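Local coordinates for protein putative glutathionylspermidine synthase (Methylobacillus flagellatus, PDB 3N6X) that probably acts as an ATP-grasp ligase of the circularly permuted type, possibly a glutathionylspermidine synthase, at residues 284-289 and 297-302. Sequence-based numbering, arbitrary orientation.
With SO4 (sulfate ion), chain C.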
ATOM      1  N   PRO A 284      21.992  10.016 -11.920  1.00 34.81           N
ATOM      2  CA  PRO A 284      23.003  10.884 -11.288  1.00 34.56           C
ATOM      3  C   PRO A 284      23.291  12.202 -12.021  1.00 38.10           C
ATOM      4  O   PRO A 284      23.884  13.086 -11.435  1.00 38.68           O
ATOM      5  CB  PRO A 284      24.239   9.983 -11.174  1.00 36.15           C
ATOM      6  CG  PRO A 284      24.020   8.882 -12.115  1.00 40.02           C
ATOM      7  CD  PRO A 284      22.556   8.705 -12.304  1.00 35.76           C
ATOM      8  N   LEU A 285      22.813  12.360 -13.255  1.00 34.83           N
ATOM      9  CA  LEU A 285      22.990  13.604 -14.003  1.00 35.00           C
ATOM     10  C   LEU A 285      21.884  14.613 -13.701  1.00 40.31           C
ATOM     11  O   LEU A 285      21.961  15.752 -14.160  1.00 41.46           O
ATOM     12  CB  LEU A 285      23.026  13.336 -15.532  1.00 35.04           C
ATOM     13  CG  LEU A 285      24.083  12.350 -16.051  1.00 38.97           C
ATOM     14  CD1 LEU A 285      24.000  12.229 -17.558  1.00 38.49           C
ATOM     15  CD2 LEU A 285      25.496  12.768 -15.626  1.00 40.30           C
ATOM     16  N   SER A 286      20.841  14.199 -12.975  1.00 36.71           N
ATOM     17  CA  SER A 286      19.700  15.083 -12.710  1.00 36.81           C
ATOM     18  C   SER A 286      19.336  15.171 -11.244  1.00 41.65           C
ATOM     19  O   SER A 286      18.784  16.183 -10.812  1.00 42.06           O
ATOM     20  CB  SER A 286      18.485  14.634 -13.516  1.00 38.98           C
ATOM     21  OG  SER A 286      18.724  14.767 -14.908  1.00 46.66           O
ATOM     22  N   PHE A 287      19.568  14.094 -10.490  1.00 38.39           N
ATOM     23  CA  PHE A 287      19.229  14.045  -9.075  1.00 38.36           C
ATOM     24  C   PHE A 287      20.494  13.810  -8.258  1.00 43.55           C
ATOM     25  O   PHE A 287      21.496  14.453  -8.550  1.00 44.48           O
ATOM     26  CB  PHE A 287      18.130  12.993  -8.819  1.00 39.83           C
ATOM     27  CG  PHE A 287      16.844  13.282  -9.573  1.00 41.19           C
ATOM     28  CD1 PHE A 287      16.167  14.487  -9.396  1.00 44.18           C
ATOM     29  CD2 PHE A 287      16.333  12.368 -10.487  1.00 43.64           C
ATOM     30  CE1 PHE A 287      14.985  14.757 -10.099  1.00 45.35           C
ATOM     31  CE2 PHE A 287      15.152  12.641 -11.194  1.00 46.31           C
ATOM     32  CZ  PHE A 287      14.479  13.827 -10.985  1.00 44.41           C
ATOM     33  N   ARG A 288      20.466  12.900  -7.250  1.00 39.77           N
ATOM     34  CA  ARG A 288      21.636  12.573  -6.411  1.00 39.36           C
ATOM     35  C   ARG A 288      22.833  12.158  -7.280  1.00 44.09           C
ATOM     36  O   ARG A 288      22.776  11.110  -7.927  1.00 43.38           O
ATOM     37  CB  ARG A 288      21.295  11.447  -5.433  1.00 38.91           C
ATOM     38  CG  ARG A 288      20.381  11.863  -4.298  1.00 43.43           C
ATOM     39  CD  ARG A 288      20.047  10.663  -3.450  1.00 54.33           C
ATOM     40  NE  ARG A 288      19.191  11.011  -2.319  1.00 63.62           N
ATOM     41  CZ  ARG A 288      19.645  11.271  -1.099  1.00 75.11           C
ATOM     42  NH1 ARG A 288      20.949  11.235  -0.846  1.00 60.87           N
ATOM     43  NH2 ARG A 288      18.801  11.572  -0.122  1.00 62.02           N
ATOM     44  N   PRO A 289      23.908  13.000  -7.362  1.00 41.61           N
ATOM     45  CA  PRO A 289      25.027  12.675  -8.279  1.00 41.57           C
ATOM     46  C   PRO A 289      25.899  11.509  -7.829  1.00 46.56           C
ATOM     47  O   PRO A 289      26.676  10.976  -8.626  1.00 46.49           O
ATOM     48  CB  PRO A 289      25.822  13.985  -8.341  1.00 42.94           C
ATOM     49  CG  PRO A 289      25.533  14.660  -7.051  1.00 46.66           C
ATOM     50  CD  PRO A 289      24.111  14.313  -6.705  1.00 42.15           C
ATOM     51  N   GLY A 297      21.307  10.018 -17.490  1.00 30.42           N
ATOM     52  CA  GLY A 297      20.527  10.563 -18.602  1.00 29.59           C
ATOM     53  C   GLY A 297      19.118  10.015 -18.731  1.00 33.37           C
ATOM     54  O   GLY A 297      18.369  10.446 -19.610  1.00 33.65           O
ATOM     55  N   LEU A 298      18.733   9.075 -17.847  1.00 30.47           N
ATOM     56  CA  LEU A 298      17.408   8.445 -17.873  1.00 31.12           C
ATOM     57  C   LEU A 298      16.260   9.465 -17.830  1.00 37.53           C
ATOM     58  O   LEU A 298      15.308   9.346 -18.610  1.00 38.46           O
ATOM     59  CB  LEU A 298      17.272   7.432 -16.721  1.00 31.09           C
ATOM     60  CG  LEU A 298      15.934   6.688 -16.614  1.00 34.95           C
ATOM     61  CD1 LEU A 298      15.637   5.904 -17.878  1.00 35.15           C
ATOM     62  CD2 LEU A 298      15.920   5.772 -15.399  1.00 35.03           C
ATOM     63  N   LEU A 299      16.344  10.459 -16.924  1.00 33.55           N
ATOM     64  CA  LEU A 299      15.307  11.472 -16.806  1.00 34.06           C
ATOM     65  C   LEU A 299      15.059  12.221 -18.122  1.00 37.36           C
ATOM     66  O   LEU A 299      13.901  12.416 -18.500  1.00 36.92           O
ATOM     67  CB  LEU A 299      15.608  12.452 -15.657  1.00 34.57           C
ATOM     68  CG  LEU A 299      14.525  13.525 -15.416  1.00 38.78           C
ATOM     69  CD1 LEU A 299      13.193  12.889 -14.948  1.00 37.30           C
ATOM     70  CD2 LEU A 299      15.015  14.575 -14.455  1.00 41.07           C
ATOM     71  N   SER A 300      16.142  12.584 -18.845  1.00 33.91           N
ATOM     72  CA  SER A 300      16.047  13.265 -20.148  1.00 33.62           C
ATOM     73  C   SER A 300      15.290  12.426 -21.207  1.00 36.75           C
ATOM     74  O   SER A 300      14.498  12.983 -21.970  1.00 37.26           O
ATOM     75  CB  SER A 300      17.438  13.639 -20.659  1.00 37.44           C
ATOM     76  OG  SER A 300      17.391  14.126 -21.993  1.00 45.51           O
ATOM     77  N   VAL A 301      15.545  11.096 -21.257  1.00 31.70           N
ATOM     78  CA  VAL A 301      14.861  10.181 -22.204  1.00 31.04           C
ATOM     79  C   VAL A 301      13.346  10.136 -21.889  1.00 34.52           C
ATOM     80  O   VAL A 301      12.515  10.156 -22.798  1.00 34.88           O
ATOM     81  CB  VAL A 301      15.494   8.747 -22.180  1.00 34.14           C
ATOM     82  CG1 VAL A 301      14.803   7.817 -23.169  1.00 33.17           C
ATOM     83  CG2 VAL A 301      16.987   8.809 -22.466  1.00 33.90           C
ATOM     84  N   TYR A 302      13.013  10.060 -20.606  1.00 30.08           N
ATOM     85  CA  TYR A 302      11.645  10.027 -20.118  1.00 28.97           C
ATOM     86  C   TYR A 302      10.932  11.348 -20.440  1.00 33.61           C
ATOM     87  O   TYR A 302       9.842  11.330 -21.009  1.00 33.00           O
ATOM     88  CB  TYR A 302      11.645   9.746 -18.603  1.00 28.96           C
ATOM     89  CG  TYR A 302      10.272   9.730 -17.965  1.00 30.41           C
ATOM     90  CD1 TYR A 302       9.224   8.994 -18.529  1.00 31.96           C
ATOM     91  CD2 TYR A 302      10.041  10.363 -16.744  1.00 30.39           C
ATOM     92  CE1 TYR A 302       7.974   8.932 -17.918  1.00 32.18           C
ATOM     93  CE2 TYR A 302       8.805  10.276 -16.105  1.00 30.94           C
ATOM     94  CZ  TYR A 302       7.772   9.566 -16.698  1.00 39.43           C
ATOM     95  OH  TYR A 302       6.561   9.481 -16.074  1.00 39.06           O
TER
HETATM   96  S   SO4 C 475      16.234  17.632 -21.314  1.00 82.50           S
HETATM   97  O1  SO4 C 475      15.636  16.619 -20.436  1.00 86.71           O
HETATM   98  O2  SO4 C 475      15.198  18.220 -22.179  1.00 87.15           O
HETATM   99  O3  SO4 C 475      16.845  18.691 -20.492  1.00 88.20           O
HETATM  100  O4  SO4 C 475      17.273  17.001 -22.163  1.00 88.18           O
HETATM  101  O   HOH W   1      18.927  13.335 -17.403  1.00 42.84           O
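S286 OG meets a water at 2.9 Å, and that water in turn accepts the backbone N-H of S300 at 3.2 Å, which makes it a bridge from the loop 284-289 to the first turn of the helix. The hydroxyl reaches the water because S286 OG stands anti to its own carbonyl carbon (chi1 -65°). The carboxylate of D283 ties both segments together: OD1 accepts from the N-H groups of L285 and G297, while OD2 accepts from that of L299 and makes a weak hydrogen bond with S286 OG. Beside the water, where S286 OG lies 3.7 Å from L299 CD2, the contact is apolar. L299 turns CG away from its backbone N (chi1 -177°), and the CD2 branch does the touching, lying 3.6 Å from S286 CB and 3.6 Å from F287 CZ. Ring and leucine side chain cross at about a right angle, with the methyl approaching the CE2-CZ part of the ring obliquely. At the other end, L285 CD1 comes within 3.5 Å of G297 N, packing its methyl alongside the glycine backbone. G297 has phi 87°, a value favourable to glycine. S300 OG donates to O4 of a sulfate ion (2.9 Å), which R303 NE also binds and which probably comes from the crystallisation liquor. With G297 at the N-cap position and early amide N-H groups received by D283 and the water, the geometry is that of a loop folded back on a helix N-terminus: here the loop after strand 268-275 meets the start of helix 298-303 at the surface of the circularly permuted ATP-grasp region.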